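Local coordinates for protein GTP pyrophosphokinase (Chlorobaculum tepidum, PDB 3IBW) that is the ACT domain of a GTP pyrophosphokinase, probably a regulatory module of an enzyme that makes the alarmone (p)ppGpp from ATP and GTP, at residues Asp3-Asp14 and Gly43-Lys54; Gln21-Thr31 and Leu62-Val72. The protein carries 1 engineered substitution. One frame throughout, in Å; residues are numbered along the deposited sequence.

Contact 1 (Asp3-Asp14 and Gly43-Lys54)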
loop_
_atom_site.group_PDB
_atom_site.type_symbol
_atom_site.label_atom_id
_atom_site.label_comp_id
_atom_site.label_asym_id
_atom_site.label_seq_id
_atom_site.Cartn_x
_atom_site.Cartn_y
_atom_site.Cartn_z
ATOM N N ASP A 3 -5.182 -4.127 20.571
ATOM C CA ASP A 3 -5.442 -3.538 19.260
ATOM C C ASP A 3 -6.834 -3.808 18.711
ATOM O O ASP A 3 -7.379 -4.895 18.893
ATOM C CB ASP A 3 -4.392 -4.014 18.246
ATOM C CG ASP A 3 -2.999 -3.485 18.545
ATOM O OD1 ASP A 3 -2.804 -2.868 19.614
ATOM O OD2 ASP A 3 -2.094 -3.695 17.706
ATOM N N PHE A 4 -7.416 -2.806 18.056
ATOM C CA PHE A 4 -8.738 -2.960 17.460
ATOM C C PHE A 4 -8.667 -2.558 15.988
ATOM O O PHE A 4 -7.750 -1.845 15.571
ATOM C CB PHE A 4 -9.786 -2.111 18.196
ATOM C CG PHE A 4 -9.648 -0.636 17.968
ATOM C CD1 PHE A 4 -10.533 0.039 17.133
ATOM C CD2 PHE A 4 -8.620 0.078 18.573
ATOM C CE1 PHE A 4 -10.398 1.408 16.909
ATOM C CE2 PHE A 4 -8.475 1.442 18.354
ATOM C CZ PHE A 4 -9.365 2.109 17.517
ATOM N N LEU A 5 -9.635 -3.025 15.208
ATOM C CA LEU A 5 -9.673 -2.736 13.781
ATOM C C LEU A 5 -10.284 -1.374 13.493
ATOM O O LEU A 5 -11.395 -1.075 13.939
ATOM C CB LEU A 5 -10.475 -3.820 13.048
ATOM C CG LEU A 5 -10.417 -3.800 11.516
ATOM C CD1 LEU A 5 -9.010 -4.171 11.049
ATOM C CD2 LEU A 5 -11.441 -4.776 10.952
ATOM N N ALA A 6 -9.546 -0.546 12.753
ATOM C CA ALA A 6 -10.011 0.782 12.376
ATOM C C ALA A 6 -9.803 1.005 10.878
ATOM O O ALA A 6 -8.924 0.397 10.263
ATOM C CB ALA A 6 -9.267 1.857 13.159
ATOM N N GLY A 7 -10.624 1.879 10.301
ATOM C CA GLY A 7 -10.519 2.181 8.887
ATOM C C GLY A 7 -10.179 3.642 8.664
ATOM O O GLY A 7 -10.625 4.512 9.419
ATOM N N ILE A 8 -9.385 3.911 7.630
ATOM C CA ILE A 8 -8.979 5.273 7.280
ATOM C C ILE A 8 -9.135 5.446 5.769
ATOM O O ILE A 8 -8.734 4.575 4.999
ATOM C CB ILE A 8 -7.478 5.547 7.595
ATOM C CG1 ILE A 8 -7.183 5.360 9.083
ATOM C CG2 ILE A 8 -7.109 6.966 7.158
ATOM C CD1 ILE A 8 -5.704 5.497 9.413
ATOM N N ARG A 9 -9.719 6.563 5.349
ATOM C CA ARG A 9 -9.874 6.831 3.926
ATOM C C ARG A 9 -9.106 8.094 3.568
ATOM O O ARG A 9 -9.278 9.137 4.203
ATOM C CB ARG A 9 -11.344 7.006 3.550
ATOM C CG ARG A 9 -11.550 7.475 2.108
ATOM C CD ARG A 9 -12.996 7.295 1.688
ATOM N NE ARG A 9 -13.306 7.893 0.390
ATOM C CZ ARG A 9 -13.147 7.288 -0.782
ATOM N NH1 ARG A 9 -12.658 6.057 -0.840
ATOM N NH2 ARG A 9 -13.510 7.906 -1.899
ATOM N N ILE A 10 -8.257 7.987 2.551
ATOM C CA ILE A 10 -7.454 9.112 2.084
ATOM C C ILE A 10 -7.804 9.400 0.627
ATOM O O ILE A 10 -7.949 8.478 -0.175
ATOM C CB ILE A 10 -5.935 8.790 2.145
ATOM C CG1 ILE A 10 -5.548 8.355 3.558
ATOM C CG2 ILE A 10 -5.104 10.004 1.712
ATOM C CD1 ILE A 10 -5.238 6.876 3.666
ATOM N N VAL A 11 -7.957 10.678 0.295
ATOM C CA VAL A 11 -8.243 11.088 -1.076
ATOM C C VAL A 11 -7.239 12.214 -1.354
ATOM O O VAL A 11 -7.080 13.134 -0.543
ATOM C CB VAL A 11 -9.700 11.602 -1.244
ATOM C CG1 VAL A 11 -9.948 11.964 -2.717
ATOM C CG2 VAL A 11 -10.693 10.530 -0.787
ATOM N N GLY A 12 -6.557 12.130 -2.493
ATOM C CA GLY A 12 -5.563 13.131 -2.836
ATOM C C GLY A 12 -5.327 13.257 -4.329
ATOM O O GLY A 12 -5.959 12.565 -5.119
ATOM N N GLU A 13 -4.400 14.128 -4.709
ATOM C CA GLU A 13 -4.092 14.354 -6.116
ATOM C C GLU A 13 -3.198 13.261 -6.680
ATOM O O GLU A 13 -2.254 12.829 -6.027
ATOM C CB GLU A 13 -3.409 15.717 -6.287
ATOM C CG GLU A 13 -2.086 15.837 -5.547
ATOM C CD GLU A 13 -1.403 17.179 -5.771
ATOM O OE1 GLU A 13 -2.090 18.138 -6.170
ATOM O OE2 GLU A 13 -0.178 17.271 -5.541
ATOM N N ASP A 14 -3.503 12.805 -7.890
ATOM C CA ASP A 14 -2.704 11.768 -8.534
ATOM C C ASP A 14 -1.675 12.478 -9.410
ATOM O O ASP A 14 -1.803 12.542 -10.629
ATOM C CB ASP A 14 -3.613 10.854 -9.367
ATOM C CG ASP A 14 -2.843 9.818 -10.166
ATOM O OD1 ASP A 14 -1.772 9.366 -9.706
ATOM O OD2 ASP A 14 -3.324 9.444 -11.256
ATOM N N GLY A 43 -7.536 11.910 -12.202
ATOM C CA GLY A 43 -6.661 12.928 -11.646
ATOM C C GLY A 43 -6.465 12.822 -10.140
ATOM O O GLY A 43 -5.695 13.581 -9.551
ATOM N N ILE A 44 -7.170 11.895 -9.501
ATOM C CA ILE A 44 -7.035 11.733 -8.060
ATOM C C ILE A 44 -6.822 10.265 -7.693
ATOM O O ILE A 44 -6.900 9.373 -8.545
ATOM C CB ILE A 44 -8.306 12.252 -7.296
ATOM C CG1 ILE A 44 -9.540 11.442 -7.708
ATOM C CG2 ILE A 44 -8.527 13.758 -7.576
ATOM C CD1 ILE A 44 -10.676 11.525 -6.709
ATOM N N PHE A 45 -6.501 10.022 -6.430
ATOM C CA PHE A 45 -6.361 8.654 -5.961
ATOM C C PHE A 45 -7.194 8.565 -4.686
ATOM O O PHE A 45 -7.379 9.564 -3.975
ATOM C CB PHE A 45 -4.887 8.278 -5.669
ATOM C CG PHE A 45 -4.338 8.889 -4.413
ATOM C CD1 PHE A 45 -4.614 8.329 -3.168
ATOM C CD2 PHE A 45 -3.595 10.060 -4.469
ATOM C CE1 PHE A 45 -4.175 8.939 -1.999
ATOM C CE2 PHE A 45 -3.153 10.682 -3.304
ATOM C CZ PHE A 45 -3.440 10.117 -2.066
ATOM N N THR A 46 -7.739 7.383 -4.428
ATOM C CA THR A 46 -8.493 7.148 -3.209
ATOM C C THR A 46 -7.810 5.942 -2.581
ATOM O O THR A 46 -7.289 5.070 -3.286
ATOM C CB THR A 46 -9.980 6.826 -3.468
ATOM O OG1 THR A 46 -10.088 5.690 -4.327
ATOM C CG2 THR A 46 -10.673 8.016 -4.102
ATOM N N CYS A 47 -7.793 5.902 -1.257
ATOM C CA CYS A 47 -7.163 4.800 -0.551
ATOM C C CYS A 47 -7.924 4.478 0.719
ATOM O O CYS A 47 -8.051 5.336 1.590
ATOM C CB CYS A 47 -5.723 5.161 -0.177
ATOM S SG CYS A 47 -4.831 3.825 0.658
ATOM N N ASN A 48 -8.448 3.258 0.811
ATOM C CA ASN A 48 -9.151 2.805 2.009
ATOM C C ASN A 48 -8.177 1.836 2.677
ATOM O O ASN A 48 -7.743 0.854 2.073
ATOM C CB ASN A 48 -10.459 2.092 1.660
ATOM C CG ASN A 48 -11.572 3.059 1.306
ATOM O OD1 ASN A 48 -11.388 4.278 1.316
ATOM N ND2 ASN A 48 -12.740 2.518 0.997
ATOM N N LEU A 49 -7.848 2.123 3.930
ATOM C CA LEU A 49 -6.903 1.336 4.705
ATOM C C LEU A 49 -7.550 0.788 5.968
ATOM O O LEU A 49 -8.239 1.525 6.674
ATOM C CB LEU A 49 -5.716 2.242 5.084
ATOM C CG LEU A 49 -4.712 1.869 6.182
ATOM C CD1 LEU A 49 -3.856 0.699 5.723
ATOM C CD2 LEU A 49 -3.827 3.072 6.500
HETATM N N MSE A 50 -7.367 -0.505 6.230
HETATM C CA MSE A 50 -7.887 -1.109 7.457
HETATM C C MSE A 50 -6.640 -1.544 8.213
HETATM O O MSE A 50 -5.787 -2.255 7.675
HETATM C CB MSE A 50 -8.758 -2.335 7.178
HETATM C CG MSE A 50 -10.000 -2.040 6.364
HETATM SE SE MSE A 50 -11.279 -0.948 7.305
HETATM C CE MSE A 50 -11.186 -1.778 9.056
ATOM N N ILE A 51 -6.543 -1.123 9.467
ATOM C CA ILE A 51 -5.389 -1.436 10.296
ATOM C C ILE A 51 -5.824 -1.809 11.703
ATOM O O ILE A 51 -6.943 -1.486 12.111
ATOM C CB ILE A 51 -4.454 -0.196 10.451
ATOM C CG1 ILE A 51 -5.240 0.983 11.059
ATOM C CG2 ILE A 51 -3.868 0.211 9.113
ATOM C CD1 ILE A 51 -4.363 2.149 11.486
ATOM N N PHE A 52 -4.950 -2.515 12.421
ATOM C CA PHE A 52 -5.192 -2.845 13.825
ATOM C C PHE A 52 -4.345 -1.788 14.546
ATOM O O PHE A 52 -3.140 -1.653 14.299
ATOM C CB PHE A 52 -4.738 -4.262 14.171
ATOM C CG PHE A 52 -5.758 -5.297 13.837
ATOM C CD1 PHE A 52 -6.940 -5.393 14.564
ATOM C CD2 PHE A 52 -5.554 -6.165 12.785
ATOM C CE1 PHE A 52 -7.906 -6.335 14.227
ATOM C CE2 PHE A 52 -6.519 -7.109 12.439
ATOM C CZ PHE A 52 -7.688 -7.200 13.165
ATOM N N VAL A 53 -4.985 -1.042 15.440
ATOM C CA VAL A 53 -4.316 0.038 16.144
ATOM C C VAL A 53 -4.569 -0.021 17.644
ATOM O O VAL A 53 -5.597 -0.521 18.096
ATOM C CB VAL A 53 -4.774 1.399 15.522
ATOM C CG1 VAL A 53 -6.258 1.595 15.725
ATOM C CG2 VAL A 53 -3.983 2.541 16.095
ATOM N N LYS A 54 -3.606 0.493 18.399
ATOM C CA LYS A 54 -3.642 0.500 19.859
ATOM C C LYS A 54 -4.856 1.140 20.502
ATOM O O LYS A 54 -5.532 0.537 21.337
ATOM C CB LYS A 54 -2.385 1.197 20.387
ATOM C CG LYS A 54 -2.232 1.200 21.896
ATOM C CD LYS A 54 -0.873 1.753 22.323
ATOM C CE LYS A 54 -0.802 3.266 22.186
ATOM N NZ LYS A 54 0.314 3.839 23.001
HETATM O O HOH W 1 -5.752 9.822 -12.600
#
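Strands 4-13 and 44-53 pair as antiparallel neighbours in the middle of the four-stranded sheet of the ACT fold, a ferredoxin-like βαββαβ sandwich. Five hydrogen-bonded pairs, Phe4-Val53 to Gly12-Phe45, alternate with non-hydrogen-bonded pairs, and the bond from Ala6 N to Ile51 O is nearly straight (172° at the hydrogen). Past the last pair Asp14 N still reaches Gly43 O, and a water joins Asp14 OD2 to Gly43 N; Asp14 OD1 forms a salt bridge to Arg34 of the second subunit. On the face away from the helices, Leu5 lays CD1 over the centre of the Phe52 ring, a CH-pi contact of 3.9 Å to the centroid. Gly7 sits beneath the bent chain of selenomethionine Met50, whose SE lies 3.6 Å from Gly7 CA. Farther along, the extended Arg9 chain crosses Asn48, and NH1 donates to OD1 at 3.1 Å; the acceptor lies in the guanidinium plane, although the amide plane is turned 72° from it. Replacing Arg9 by an alanine would probably leave Asn48 OD1 without this donor and remove the guanidinium from beside the Thr46 methyl. On the helix-facing side, Phe45 holds CG between its own backbone N and carbonyl carbon (chi1 74°), which lays the ring over Gly12; Gly12 N stands over one ring face and Glu13 O lies at the edge, 3.4 Å from CD2. At the other end the Phe4 ring lies alongside Val53, CE2 touching CG1. Strand 72-78 flanks 4-13, strand 32-41 flanks 44-53, helix 56-67 packs on Ala6, Ile8 and Ile51, and helix 18-28 packs on Phe45.

Contact 2 (Gln21-Thr31 and Leu62-Val72); sequences QITGVISKFDT and LMDKLRKVQGV
The Phe29 ring is sandwiched between its own helix end and Leu62: Val25 O and Ile26 CA lie over one face, Leu62 CD2 lies over the other, and Leu66 CD1 meets the edge in plane. The CH-pi contact from Leu62 CD2 measures 4.0 Å to the ring centroid, 24° off the normal. With CG anti to its carbonyl carbon (chi1 -79°), Phe29 sends the ring back under helix 18-28, where CZ comes 3.6 Å from Leu62 O. This is the packing of the two helices that cover one side of the ACT fold's βαββαβ sheet. The axes of 21-28 and 62-67 run 156° apart in direction and 10.6 Å apart at closest approach, and the side chains between them are mostly apolar. Leu66 divides its branches: CD1 goes to Phe29, while CD2 touches Val25 CG1 at 3.8 Å and Ile22 CD1 at 3.9 Å. Ile22 CD1 also reaches CG2 of Val72, the residue that closes the type II turn begun at Val69. At the far end Thr31 CG2 and Leu62 CD1 meet tip to tip. Toward the sheet, Ile26 rests on Leu49 and Leu66 on Ile10; Thr23 packs on Ile36 of the second subunit. At the Gln21 end the amide lies against Val69 CG1, and a water donates both to Gln21 OE1, at 2.9 Å, and to Gln70 O.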
loop_
_atom_site.group_PDB
_atom_site.type_symbol
_atom_site.label_atom_id
_atom_site.label_comp_id
_atom_site.label_asym_id
_atom_site.label_seq_id
_atom_site.Cartn_x
_atom_site.Cartn_y
_atom_site.Cartn_z
ATOM N N GLN A 21 4.187 8.011 -2.621
ATOM C CA GLN A 21 4.443 8.726 -1.372
ATOM C C GLN A 21 3.507 8.281 -0.253
ATOM O O GLN A 21 3.953 8.033 0.869
ATOM C CB GLN A 21 4.321 10.248 -1.567
ATOM C CG GLN A 21 4.347 11.029 -0.251
ATOM C CD GLN A 21 4.780 12.477 -0.417
ATOM O OE1 GLN A 21 4.644 13.059 -1.490
ATOM N NE2 GLN A 21 5.294 13.067 0.659
ATOM N N ILE A 22 2.216 8.159 -0.557
ATOM C CA ILE A 22 1.244 7.765 0.456
ATOM C C ILE A 22 1.436 6.325 0.908
ATOM O O ILE A 22 1.264 6.001 2.085
ATOM C CB ILE A 22 -0.209 7.982 -0.048
ATOM C CG1 ILE A 22 -0.574 9.469 0.054
ATOM C CG2 ILE A 22 -1.183 7.166 0.781
ATOM C CD1 ILE A 22 -0.435 10.045 1.458
ATOM N N THR A 23 1.798 5.464 -0.033
ATOM C CA THR A 23 2.027 4.070 0.292
ATOM C C THR A 23 3.257 3.987 1.211
ATOM O O THR A 23 3.298 3.165 2.123
ATOM C CB THR A 23 2.241 3.231 -0.987
ATOM O OG1 THR A 23 1.059 3.298 -1.803
ATOM C CG2 THR A 23 2.504 1.773 -0.628
ATOM N N GLY A 24 4.245 4.851 0.978
ATOM C CA GLY A 24 5.439 4.863 1.811
ATOM C C GLY A 24 5.146 5.293 3.244
ATOM O O GLY A 24 5.682 4.722 4.196
ATOM N N VAL A 25 4.297 6.308 3.398
ATOM C CA VAL A 25 3.904 6.821 4.712
ATOM C C VAL A 25 3.196 5.721 5.493
ATOM O O VAL A 25 3.451 5.518 6.683
ATOM C CB VAL A 25 2.931 8.023 4.571
ATOM C CG1 VAL A 25 2.333 8.382 5.930
ATOM C CG2 VAL A 25 3.670 9.217 3.985
ATOM N N ILE A 26 2.300 5.016 4.814
ATOM C CA ILE A 26 1.546 3.928 5.431
ATOM C C ILE A 26 2.474 2.788 5.869
ATOM O O ILE A 26 2.330 2.247 6.964
ATOM C CB ILE A 26 0.490 3.372 4.448
ATOM C CG1 ILE A 26 -0.609 4.416 4.227
ATOM C CG2 ILE A 26 -0.102 2.070 4.989
ATOM C CD1 ILE A 26 -1.552 4.077 3.093
ATOM N N SER A 27 3.429 2.431 5.015
ATOM C CA SER A 27 4.354 1.351 5.335
ATOM C C SER A 27 5.180 1.686 6.576
ATOM O O SER A 27 5.481 0.805 7.382
ATOM C CB SER A 27 5.275 1.061 4.136
ATOM O OG SER A 27 6.195 2.110 3.901
ATOM N N LYS A 28 5.530 2.961 6.739
ATOM C CA LYS A 28 6.323 3.384 7.888
ATOM C C LYS A 28 5.535 3.451 9.196
ATOM O O LYS A 28 6.113 3.593 10.274
ATOM C CB LYS A 28 7.036 4.704 7.572
ATOM C CG LYS A 28 8.180 4.510 6.573
ATOM C CD LYS A 28 8.793 5.836 6.147
ATOM C CE LYS A 28 9.726 5.635 4.959
ATOM N NZ LYS A 28 9.935 6.885 4.169
ATOM N N PHE A 29 4.215 3.343 9.099
ATOM C CA PHE A 29 3.362 3.325 10.288
ATOM C C PHE A 29 3.749 2.169 11.220
ATOM O O PHE A 29 4.131 1.086 10.767
ATOM C CB PHE A 29 1.901 3.058 9.923
ATOM C CG PHE A 29 1.166 4.244 9.395
ATOM C CD1 PHE A 29 1.669 5.520 9.583
ATOM C CD2 PHE A 29 -0.064 4.090 8.754
ATOM C CE1 PHE A 29 0.981 6.636 9.117
ATOM C CE2 PHE A 29 -0.762 5.203 8.285
ATOM C CZ PHE A 29 -0.240 6.477 8.476
ATOM N N ASP A 30 3.630 2.405 12.520
ATOM C CA ASP A 30 3.910 1.382 13.519
ATOM C C ASP A 30 2.581 0.660 13.834
ATOM O O ASP A 30 2.059 0.765 14.947
ATOM C CB ASP A 30 4.479 2.033 14.789
ATOM C CG ASP A 30 4.704 1.037 15.918
ATOM O OD1 ASP A 30 5.301 -0.035 15.672
ATOM O OD2 ASP A 30 4.282 1.336 17.055
ATOM N N THR A 31 2.026 -0.048 12.845
ATOM C CA THR A 31 0.783 -0.805 13.032
ATOM C C THR A 31 0.652 -2.020 12.104
ATOM O O THR A 31 1.432 -2.217 11.171
ATOM C CB THR A 31 -0.510 0.061 12.841
ATOM O OG1 THR A 31 -0.581 0.540 11.495
ATOM C CG2 THR A 31 -0.531 1.235 13.809
ATOM N N LEU A 62 -1.882 8.826 13.266
ATOM C CA LEU A 62 -1.595 8.284 11.941
ATOM C C LEU A 62 -2.378 9.091 10.899
ATOM O O LEU A 62 -1.859 9.385 9.821
ATOM C CB LEU A 62 -1.993 6.802 11.859
ATOM C CG LEU A 62 -1.392 5.867 12.921
ATOM C CD1 LEU A 62 -1.905 4.439 12.702
ATOM C CD2 LEU A 62 0.130 5.910 12.861
HETATM N N MSE A 63 -3.622 9.452 11.213
HETATM C CA MSE A 63 -4.424 10.231 10.275
HETATM C C MSE A 63 -3.839 11.632 10.105
HETATM O O MSE A 63 -3.845 12.174 9.000
HETATM C CB MSE A 63 -5.878 10.293 10.744
HETATM C CG MSE A 63 -6.551 8.933 10.723
HETATM SE SE MSE A 63 -8.456 9.084 10.943
HETATM C CE MSE A 63 -8.523 9.508 12.812
ATOM N N ASP A 64 -3.326 12.211 11.191
ATOM C CA ASP A 64 -2.713 13.540 11.127
ATOM C C ASP A 64 -1.458 13.520 10.237
ATOM O O ASP A 64 -1.224 14.461 9.482
ATOM C CB ASP A 64 -2.373 14.043 12.536
ATOM C CG ASP A 64 -3.606 14.489 13.304
ATOM O OD1 ASP A 64 -4.699 14.556 12.697
ATOM O OD2 ASP A 64 -3.486 14.786 14.509
ATOM N N LYS A 65 -0.660 12.457 10.327
ATOM C CA LYS A 65 0.538 12.307 9.495
ATOM C C LYS A 65 0.153 12.288 8.010
ATOM O O LYS A 65 0.806 12.915 7.179
ATOM C CB LYS A 65 1.269 11.003 9.818
ATOM C CG LYS A 65 2.234 11.095 10.984
ATOM C CD LYS A 65 3.396 10.125 10.798
ATOM C CE LYS A 65 4.367 10.603 9.717
ATOM N NZ LYS A 65 5.604 11.222 10.283
ATOM N N LEU A 66 -0.902 11.552 7.682
ATOM C CA LEU A 66 -1.372 11.466 6.303
ATOM C C LEU A 66 -1.966 12.789 5.823
ATOM O O LEU A 66 -1.761 13.178 4.674
ATOM C CB LEU A 66 -2.438 10.378 6.177
ATOM C CG LEU A 66 -1.939 8.933 6.284
ATOM C CD1 LEU A 66 -3.081 8.015 6.680
ATOM C CD2 LEU A 66 -1.332 8.503 4.956
ATOM N N ARG A 67 -2.685 13.484 6.702
ATOM C CA ARG A 67 -3.322 14.737 6.315
ATOM C C ARG A 67 -2.310 15.844 6.051
ATOM O O ARG A 67 -2.586 16.771 5.288
ATOM C CB ARG A 67 -4.354 15.172 7.380
ATOM C CG ARG A 67 -5.430 16.123 6.845
ATOM C CD ARG A 67 -6.464 16.521 7.903
ATOM N NE ARG A 67 -7.291 15.397 8.343
ATOM C CZ ARG A 67 -7.059 14.679 9.435
ATOM N NH1 ARG A 67 -6.021 14.966 10.206
ATOM N NH2 ARG A 67 -7.868 13.681 9.763
ATOM N N LYS A 68 -1.132 15.732 6.660
ATOM C CA LYS A 68 -0.088 16.733 6.483
ATOM C C LYS A 68 0.716 16.573 5.198
ATOM O O LYS A 68 1.531 17.433 4.868
ATOM C CB LYS A 68 0.851 16.739 7.694
ATOM C CG LYS A 68 0.232 17.376 8.932
ATOM C CD LYS A 68 1.185 17.340 10.120
ATOM C CE LYS A 68 0.503 17.842 11.385
ATOM N NZ LYS A 68 1.043 17.173 12.602
ATOM N N VAL A 69 0.495 15.482 4.473
ATOM C CA VAL A 69 1.205 15.278 3.217
ATOM C C VAL A 69 0.613 16.224 2.165
ATOM O O VAL A 69 -0.574 16.142 1.837
ATOM C CB VAL A 69 1.080 13.817 2.726
ATOM C CG1 VAL A 69 1.720 13.675 1.351
ATOM C CG2 VAL A 69 1.760 12.882 3.722
ATOM N N GLN A 70 1.440 17.131 1.648
ATOM C CA GLN A 70 0.984 18.077 0.636
ATOM C C GLN A 70 0.515 17.280 -0.575
ATOM O O GLN A 70 1.245 16.440 -1.107
ATOM C CB GLN A 70 2.118 19.038 0.263
ATOM C CG GLN A 70 2.501 19.984 1.396
ATOM C CD GLN A 70 1.331 20.821 1.865
ATOM O OE1 GLN A 70 0.623 21.420 1.056
ATOM N NE2 GLN A 70 1.129 20.883 3.177
ATOM N N GLY A 71 -0.711 17.552 -1.003
ATOM C CA GLY A 71 -1.285 16.833 -2.124
ATOM C C GLY A 71 -2.477 15.998 -1.665
ATOM O O GLY A 71 -3.258 15.526 -2.493
ATOM N N VAL A 72 -2.613 15.789 -0.354
ATOM C CA VAL A 72 -3.748 15.031 0.184
ATOM C C VAL A 72 -4.897 16.022 0.406
ATOM O O VAL A 72 -4.687 17.116 0.950
ATOM C CB VAL A 72 -3.412 14.363 1.548
ATOM C CG1 VAL A 72 -4.689 13.800 2.190
ATOM C CG2 VAL A 72 -2.394 13.247 1.346
HETATM O O HOH W 2 3.872 15.832 -1.055
#

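Overall arrangement
Contact 1 supplies the two central strands of the sheet and contact 2 the helix pair lying on it, their centres about 9 Å apart. Their segments alternate along the chain: strand 4-13 leads into helix 18-28, and strand 44-53 into helix 56-67, so each strand of contact 1 is followed by one helix of contact 2. The layers meet through side chains, with Phe45 CZ 3.6 Å from Ile22 CG1 and Ile51 CD1 3.6 Å from Leu62 CD1. A probable backbone hydrogen bond, Glu13 N to Gly71 O at 2.9 Å, ties the end of strand 4-13 to the turn after helix 56-67. Both contacts also reach the second subunit.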